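Local coordinates for glucuronan lyase A (Trichoderma reesei, PDB 2ZZJ), which probably cleaves beta-1,4-linked glucuronan within the chain as an endo-acting polysaccharide lyase, and binds a calcium ion, at residues 13-24 against 48-59. Sequence-based numbering, arbitrary orientation.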
ATOM      1  N   TRP A  13     -12.051   8.411   5.551  1.00 15.96           N
ATOM      2  CA  TRP A  13     -11.793   7.050   5.069  1.00 17.68           C
ATOM      3  C   TRP A  13     -13.118   6.313   5.099  1.00 19.55           C
ATOM      4  O   TRP A  13     -13.913   6.518   6.022  1.00 20.68           O
ATOM      5  CB  TRP A  13     -10.810   6.333   5.990  1.00 16.84           C
ATOM      6  CG  TRP A  13      -9.495   7.021   6.054  1.00 15.29           C
ATOM      7  CD1 TRP A  13      -9.030   7.814   7.059  1.00 14.14           C
ATOM      8  CD2 TRP A  13      -8.463   6.972   5.063  1.00 14.13           C
ATOM      9  NE1 TRP A  13      -7.762   8.267   6.753  1.00 14.67           N
ATOM     10  CE2 TRP A  13      -7.405   7.774   5.520  1.00 13.62           C
ATOM     11  CE3 TRP A  13      -8.337   6.320   3.827  1.00 12.99           C
ATOM     12  CZ2 TRP A  13      -6.206   7.939   4.786  1.00 15.29           C
ATOM     13  CZ3 TRP A  13      -7.142   6.488   3.096  1.00 15.25           C
ATOM     14  CH2 TRP A  13      -6.096   7.289   3.593  1.00 13.15           C
ATOM     15  N   ASP A  14     -13.346   5.496   4.080  1.00 20.51           N
ATOM     16  CA  ASP A  14     -14.578   4.709   3.945  1.00 21.97           C
ATOM     17  C   ASP A  14     -14.685   3.606   4.981  1.00 23.34           C
ATOM     18  O   ASP A  14     -15.794   3.271   5.433  1.00 23.97           O
ATOM     19  CB  ASP A  14     -14.635   4.124   2.528  1.00 21.21           C
ATOM     20  CG  ASP A  14     -14.717   5.222   1.449  1.00 24.13           C
ATOM     21  OD1 ASP A  14     -15.634   6.075   1.556  1.00 28.98           O
ATOM     22  OD2 ASP A  14     -13.883   5.261   0.509  1.00 22.31           O
ATOM     23  N   TYR A  15     -13.546   3.022   5.352  1.00 22.51           N
ATOM     24  CA  TYR A  15     -13.537   1.864   6.223  1.00 22.67           C
ATOM     25  C   TYR A  15     -12.207   1.815   6.971  1.00 22.95           C
ATOM     26  O   TYR A  15     -11.175   2.223   6.417  1.00 21.37           O
ATOM     27  CB  TYR A  15     -13.731   0.588   5.409  1.00 24.45           C
ATOM     28  CG  TYR A  15     -13.959  -0.637   6.279  1.00 26.80           C
ATOM     29  CD1 TYR A  15     -15.151  -0.803   7.004  1.00 29.94           C
ATOM     30  CD2 TYR A  15     -12.975  -1.623   6.386  1.00 29.12           C
ATOM     31  CE1 TYR A  15     -15.341  -1.938   7.814  1.00 29.42           C
ATOM     32  CE2 TYR A  15     -13.152  -2.749   7.181  1.00 30.18           C
ATOM     33  CZ  TYR A  15     -14.324  -2.894   7.898  1.00 29.73           C
ATOM     34  OH  TYR A  15     -14.471  -4.027   8.667  1.00 31.91           O
ATOM     35  N   VAL A  16     -12.276   1.359   8.223  1.00 21.97           N
ATOM     36  CA  VAL A  16     -11.117   1.165   9.112  1.00 21.72           C
ATOM     37  C   VAL A  16     -11.073  -0.304   9.513  1.00 22.19           C
ATOM     38  O   VAL A  16     -12.004  -0.805  10.135  1.00 21.03           O
ATOM     39  CB  VAL A  16     -11.207   2.083  10.334  1.00 21.60           C
ATOM     40  CG1 VAL A  16      -9.961   1.945  11.240  1.00 22.56           C
ATOM     41  CG2 VAL A  16     -11.384   3.522   9.857  1.00 19.41           C
ATOM     42  N   ARG A  17      -9.998  -0.992   9.136  1.00 21.12           N
ATOM     43  CA  ARG A  17      -9.868  -2.449   9.352  1.00 21.52           C
ATOM     44  C   ARG A  17      -8.822  -2.654  10.438  1.00 21.84           C
ATOM     45  O   ARG A  17      -7.689  -2.206  10.279  1.00 19.73           O
ATOM     46  CB  ARG A  17      -9.453  -3.123   8.050  1.00 20.28           C
ATOM     47  CG  ARG A  17      -9.271  -4.649   8.089  1.00 21.62           C
ATOM     48  CD  ARG A  17      -8.902  -5.244   6.690  1.00 23.74           C
ATOM     49  NE  ARG A  17      -9.928  -4.971   5.700  1.00 27.19           N
ATOM     50  CZ  ARG A  17      -9.949  -3.913   4.869  1.00 27.68           C
ATOM     51  NH1 ARG A  17      -8.925  -3.022   4.818  1.00 21.03           N
ATOM     52  NH2 ARG A  17     -11.006  -3.764   4.064  1.00 25.56           N
ATOM     53  N   LYS A  18      -9.223  -3.261  11.560  1.00 22.55           N
ATOM     54  CA  LYS A  18      -8.318  -3.532  12.682  1.00 24.25           C
ATOM     55  C   LYS A  18      -8.455  -5.000  13.020  1.00 24.62           C
ATOM     56  O   LYS A  18      -9.127  -5.348  13.989  1.00 25.89           O
ATOM     57  CB  LYS A  18      -8.719  -2.749  13.935  1.00 24.46           C
ATOM     58  CG  LYS A  18      -8.977  -1.274  13.792  1.00 27.69           C
ATOM     59  CD  LYS A  18      -9.948  -0.855  14.904  1.00 34.77           C
ATOM     60  CE  LYS A  18     -10.862   0.261  14.442  1.00 38.23           C
ATOM     61  NZ  LYS A  18     -12.330   0.002  14.722  1.00 42.12           N
ATOM     62  N   GLU A  19      -7.833  -5.851  12.225  1.00 24.75           N
ATOM     63  CA  GLU A  19      -7.970  -7.297  12.330  1.00 25.12           C
ATOM     64  C   GLU A  19      -7.284  -7.839  13.597  1.00 25.45           C
ATOM     65  O   GLU A  19      -6.164  -7.418  13.966  1.00 24.62           O
ATOM     66  CB  GLU A  19      -7.393  -7.914  11.062  1.00 26.20           C
ATOM     67  CG  GLU A  19      -8.061  -9.121  10.540  1.00 27.59           C
ATOM     68  CD  GLU A  19      -7.657  -9.448   9.103  1.00 32.15           C
ATOM     69  OE1 GLU A  19      -8.326 -10.317   8.473  1.00 34.12           O
ATOM     70  OE2 GLU A  19      -6.683  -8.859   8.594  1.00 26.19           O
ATOM     71  N   ASN A  20      -7.950  -8.776  14.283  1.00 25.21           N
ATOM     72  CA  ASN A  20      -7.344  -9.446  15.449  1.00 24.81           C
ATOM     73  C   ASN A  20      -7.026  -8.447  16.568  1.00 24.01           C
ATOM     74  O   ASN A  20      -7.910  -7.759  17.039  1.00 24.36           O
ATOM     75  CB  ASN A  20      -6.119 -10.281  15.006  1.00 25.08           C
ATOM     76  CG  ASN A  20      -5.591 -11.217  16.093  1.00 26.84           C
ATOM     77  OD1 ASN A  20      -4.431 -11.640  16.035  1.00 27.25           O
ATOM     78  ND2 ASN A  20      -6.417 -11.531  17.080  1.00 27.59           N
ATOM     79  N   GLN A  21      -5.769  -8.339  16.985  1.00 23.42           N
ATOM     80  CA  GLN A  21      -5.399  -7.360  17.998  1.00 23.56           C
ATOM     81  C   GLN A  21      -4.912  -6.012  17.424  1.00 22.38           C
ATOM     82  O   GLN A  21      -4.416  -5.167  18.160  1.00 20.56           O
ATOM     83  CB  GLN A  21      -4.345  -7.931  18.950  1.00 23.61           C
ATOM     84  CG  GLN A  21      -4.917  -8.995  19.919  1.00 27.01           C
ATOM     85  CD  GLN A  21      -3.917  -9.494  20.975  1.00 28.30           C
ATOM     86  OE1 GLN A  21      -2.999  -8.778  21.395  1.00 35.51           O
ATOM     87  NE2 GLN A  21      -4.113 -10.739  21.420  1.00 36.04           N
ATOM     88  N   GLY A  22      -5.079  -5.822  16.120  1.00 22.30           N
ATOM     89  CA  GLY A  22      -4.627  -4.568  15.471  1.00 21.37           C
ATOM     90  C   GLY A  22      -5.327  -3.321  15.993  1.00 21.80           C
ATOM     91  O   GLY A  22      -6.474  -3.389  16.471  1.00 21.67           O
ATOM     92  N   THR A  23      -4.645  -2.180  15.917  1.00 20.00           N
ATOM     93  CA  THR A  23      -5.244  -0.883  16.244  1.00 19.87           C
ATOM     94  C   THR A  23      -5.022   0.088  15.089  1.00 20.02           C
ATOM     95  O   THR A  23      -4.093  -0.095  14.297  1.00 17.98           O
ATOM     96  CB  THR A  23      -4.696  -0.273  17.568  1.00 20.97           C
ATOM     97  OG1 THR A  23      -3.296   0.035  17.461  1.00 19.95           O
ATOM     98  CG2 THR A  23      -4.923  -1.245  18.762  1.00 20.99           C
ATOM     99  N   VAL A  24      -5.894   1.084  14.984  1.00 18.75           N
ATOM    100  CA  VAL A  24      -5.725   2.239  14.093  1.00 18.43           C
ATOM    101  C   VAL A  24      -6.275   3.396  14.899  1.00 19.73           C
ATOM    102  O   VAL A  24      -7.476   3.404  15.262  1.00 20.05           O
ATOM    103  CB  VAL A  24      -6.541   2.121  12.780  1.00 17.25           C
ATOM    104  CG1 VAL A  24      -6.441   3.413  11.939  1.00 16.48           C
ATOM    105  CG2 VAL A  24      -6.093   0.906  11.920  1.00 16.95           C
ATOM    106  N   TYR A  48      -3.235 -18.275  16.003  1.00 31.53           N
ATOM    107  CA  TYR A  48      -4.202 -17.622  15.111  1.00 30.83           C
ATOM    108  C   TYR A  48      -3.898 -17.974  13.663  1.00 31.13           C
ATOM    109  O   TYR A  48      -2.725 -17.990  13.249  1.00 31.52           O
ATOM    110  CB  TYR A  48      -4.152 -16.111  15.400  1.00 30.86           C
ATOM    111  CG  TYR A  48      -4.913 -15.151  14.492  1.00 31.08           C
ATOM    112  CD1 TYR A  48      -6.303 -15.024  14.570  1.00 31.64           C
ATOM    113  CD2 TYR A  48      -4.220 -14.302  13.613  1.00 30.60           C
ATOM    114  CE1 TYR A  48      -6.993 -14.105  13.777  1.00 30.77           C
ATOM    115  CE2 TYR A  48      -4.900 -13.373  12.814  1.00 31.04           C
ATOM    116  CZ  TYR A  48      -6.284 -13.277  12.901  1.00 31.68           C
ATOM    117  OH  TYR A  48      -6.966 -12.377  12.110  1.00 30.58           O
ATOM    118  N   THR A  49      -4.938 -18.316  12.907  1.00 30.28           N
ATOM    119  CA  THR A  49      -4.761 -18.741  11.520  1.00 30.27           C
ATOM    120  C   THR A  49      -5.231 -17.681  10.526  1.00 29.16           C
ATOM    121  O   THR A  49      -5.140 -17.900   9.323  1.00 29.70           O
ATOM    122  CB  THR A  49      -5.516 -20.050  11.211  1.00 30.46           C
ATOM    123  OG1 THR A  49      -6.881 -19.896  11.599  1.00 31.13           O
ATOM    124  CG2 THR A  49      -4.914 -21.218  11.984  1.00 31.54           C
ATOM    125  N   GLY A  50      -5.743 -16.563  11.037  1.00 28.72           N
ATOM    126  CA  GLY A  50      -6.232 -15.459  10.185  1.00 27.40           C
ATOM    127  C   GLY A  50      -5.168 -14.436   9.774  1.00 27.00           C
ATOM    128  O   GLY A  50      -3.963 -14.693   9.877  1.00 26.86           O
ATOM    129  N   ARG A  51      -5.616 -13.261   9.329  1.00 25.33           N
ATOM    130  CA  ARG A  51      -4.698 -12.263   8.755  1.00 24.02           C
ATOM    131  C   ARG A  51      -4.550 -11.054   9.654  1.00 22.52           C
ATOM    132  O   ARG A  51      -5.234 -10.941  10.667  1.00 21.21           O
ATOM    133  CB  ARG A  51      -5.097 -11.906   7.311  1.00 23.97           C
ATOM    134  CG  ARG A  51      -4.794 -13.038   6.341  1.00 25.95           C
ATOM    135  CD  ARG A  51      -5.130 -12.716   4.908  1.00 27.10           C
ATOM    136  NE  ARG A  51      -4.836 -13.815   3.971  1.00 29.20           N
ATOM    137  CZ  ARG A  51      -5.655 -14.843   3.737  1.00 32.28           C
ATOM    138  NH1 ARG A  51      -6.825 -14.920   4.370  1.00 34.76           N
ATOM    139  NH2 ARG A  51      -5.327 -15.789   2.856  1.00 31.40           N
ATOM    140  N   TYR A  52      -3.610 -10.168   9.309  1.00 20.79           N
ATOM    141  CA  TYR A  52      -3.156  -9.149  10.230  1.00 18.73           C
ATOM    142  C   TYR A  52      -3.149  -7.787   9.524  1.00 18.36           C
ATOM    143  O   TYR A  52      -2.090  -7.177   9.339  1.00 17.33           O
ATOM    144  CB  TYR A  52      -1.734  -9.489  10.668  1.00 18.92           C
ATOM    145  CG  TYR A  52      -1.567 -10.674  11.623  1.00 19.04           C
ATOM    146  CD1 TYR A  52      -1.661 -10.503  13.001  1.00 17.47           C
ATOM    147  CD2 TYR A  52      -1.220 -11.953  11.131  1.00 20.29           C
ATOM    148  CE1 TYR A  52      -1.458 -11.600  13.896  1.00 18.94           C
ATOM    149  CE2 TYR A  52      -1.009 -13.041  12.014  1.00 18.85           C
ATOM    150  CZ  TYR A  52      -1.133 -12.846  13.377  1.00 19.46           C
ATOM    151  OH  TYR A  52      -0.904 -13.912  14.241  1.00 21.33           O
ATOM    152  N   HIS A  53      -4.333  -7.322   9.130  1.00 17.07           N
ATOM    153  CA  HIS A  53      -4.488  -6.011   8.473  1.00 17.06           C
ATOM    154  C   HIS A  53      -4.848  -4.952   9.493  1.00 16.15           C
ATOM    155  O   HIS A  53      -5.829  -5.096  10.236  1.00 16.66           O
ATOM    156  CB  HIS A  53      -5.670  -6.020   7.505  1.00 17.33           C
ATOM    157  CG  HIS A  53      -5.527  -6.920   6.332  1.00 16.77           C
ATOM    158  ND1 HIS A  53      -5.932  -8.240   6.355  1.00 17.62           N
ATOM    159  CD2 HIS A  53      -5.131  -6.669   5.062  1.00 17.17           C
ATOM    160  CE1 HIS A  53      -5.765  -8.767   5.161  1.00 18.04           C
ATOM    161  NE2 HIS A  53      -5.284  -7.836   4.356  1.00 19.48           N
ATOM    162  N   SER A  54      -4.096  -3.859   9.515  1.00 14.49           N
ATOM    163  CA  SER A  54      -4.547  -2.637  10.211  1.00 14.72           C
ATOM    164  C   SER A  54      -4.491  -1.517   9.159  1.00 15.16           C
ATOM    165  O   SER A  54      -3.423  -0.970   8.899  1.00 13.90           O
ATOM    166  CB  SER A  54      -3.661  -2.304  11.404  1.00 15.78           C
ATOM    167  OG  SER A  54      -3.881  -3.176  12.493  1.00 14.13           O
ATOM    168  N   GLU A  55      -5.627  -1.205   8.532  1.00 13.96           N
ATOM    169  CA  GLU A  55      -5.649  -0.376   7.315  1.00 14.20           C
ATOM    170  C   GLU A  55      -6.829   0.608   7.333  1.00 14.62           C
ATOM    171  O   GLU A  55      -7.817   0.405   8.076  1.00 13.07           O
ATOM    172  CB  GLU A  55      -5.799  -1.258   6.049  1.00 13.29           C
ATOM    173  CG  GLU A  55      -4.553  -2.105   5.677  1.00 14.09           C
ATOM    174  CD  GLU A  55      -4.822  -3.088   4.550  1.00 16.14           C
ATOM    175  OE1 GLU A  55      -5.955  -3.653   4.488  1.00 16.56           O
ATOM    176  OE2 GLU A  55      -3.911  -3.294   3.713  1.00 15.25           O
ATOM    177  N   VAL A  56      -6.697   1.671   6.542  1.00 13.27           N
ATOM    178  CA  VAL A  56      -7.824   2.541   6.238  1.00 13.06           C
ATOM    179  C   VAL A  56      -8.020   2.522   4.740  1.00 14.21           C
ATOM    180  O   VAL A  56      -7.045   2.433   3.983  1.00 13.87           O
ATOM    181  CB  VAL A  56      -7.627   3.957   6.753  1.00 11.27           C
ATOM    182  CG1 VAL A  56      -7.659   3.940   8.294  1.00 12.91           C
ATOM    183  CG2 VAL A  56      -6.253   4.561   6.223  1.00 11.56           C
ATOM    184  N   ASP A  57      -9.292   2.545   4.301  1.00 14.76           N
ATOM    185  CA  ASP A  57      -9.608   2.285   2.887  1.00 15.88           C
ATOM    186  C   ASP A  57     -10.158   3.544   2.248  1.00 15.73           C
ATOM    187  O   ASP A  57     -11.030   4.222   2.834  1.00 14.99           O
ATOM    188  CB  ASP A  57     -10.699   1.213   2.690  1.00 17.99           C
ATOM    189  CG  ASP A  57     -10.313  -0.170   3.199  1.00 21.55           C
ATOM    190  OD1 ASP A  57      -9.168  -0.353   3.662  1.00 19.33           O
ATOM    191  OD2 ASP A  57     -11.227  -1.067   3.180  1.00 22.98           O
ATOM    192  N   HIS A  58      -9.652   3.846   1.060  1.00 14.89           N
ATOM    193  CA  HIS A  58     -10.262   4.830   0.173  1.00 15.58           C
ATOM    194  C   HIS A  58     -10.799   4.030  -0.995  1.00 15.94           C
ATOM    195  O   HIS A  58     -10.037   3.571  -1.825  1.00 15.30           O
ATOM    196  CB  HIS A  58      -9.233   5.840  -0.329  1.00 14.19           C
ATOM    197  CG  HIS A  58      -9.762   6.780  -1.369  1.00 15.44           C
ATOM    198  ND1 HIS A  58     -10.730   7.727  -1.088  1.00 17.37           N
ATOM    199  CD2 HIS A  58      -9.445   6.943  -2.674  1.00 15.23           C
ATOM    200  CE1 HIS A  58     -10.994   8.424  -2.181  1.00 16.70           C
ATOM    201  NE2 HIS A  58     -10.237   7.964  -3.158  1.00 16.76           N
ATOM    202  N   ASN A  59     -12.115   3.847  -1.047  1.00 17.98           N
ATOM    203  CA  ASN A  59     -12.683   2.923  -2.050  1.00 19.66           C
ATOM    204  C   ASN A  59     -12.392   3.231  -3.504  1.00 20.28           C
ATOM    205  O   ASN A  59     -12.169   2.323  -4.311  1.00 20.30           O
ATOM    206  CB  ASN A  59     -14.191   2.757  -1.806  1.00 20.34           C
ATOM    207  CG  ASN A  59     -14.481   1.949  -0.565  1.00 23.14           C
ATOM    208  OD1 ASN A  59     -13.667   1.109  -0.166  1.00 22.86           O
ATOM    209  ND2 ASN A  59     -15.632   2.212   0.076  1.00 25.01           N
TER
HETATM  210  O   HOH W   1     -12.161   7.617   1.332  1.00 17.16           O
HETATM  211  O   HOH W   2      -8.591 -12.900   8.843  1.00 34.57           O
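Arg17 meets Asp57 end-on: NH1 reaches OD1 at 2.9 Å and NH2 reaches OD2 at 2.8 Å, each oxygen using its syn lone pair, with guanidinium and carboxylate planes only 22° apart. The bend at chi3 (-60°) turns an otherwise extended arginine chain into this grip. NH1 also makes a weak, bent bond to Glu55 OE1, whose carboxylate stands nearly perpendicular to the guanidinium and is bound by Arg196 and Gln91 as well. Tyr15 CD2 lies over one guanidinium face, offset toward the rim, while Arg17 CD packs on His53 CB at 3.4 Å. Strand 15-18, an edge strand of one beta-jelly roll sheet, runs antiparallel to 53-58, their axes approaching to 4.7 Å, and Arg17 and Glu55 form a hydrogen-bonded pair. On the sheet face bearing Val16, Val56 CG2 sits 3.4 Å from the centroid of the Trp13 six-membered ring, 8° off its normal, a CH-pi contact. Beyond strand 15-18, Glu19 OE2 accepts His53 backbone N at 2.9 Å through its anti lone pair; ND1 lies so near OE2 that the exact separation is doubtful. With an alanine at Arg17, the Asp57 carboxylate would probably lose its two-pronged partner, and His53 CB its contact with CD. Arg17 thus likely offsets the buried Asp57 charge, while Val56 packs on Trp13, Val16 and Val24, although polar Lys18 and Ser54 share that face.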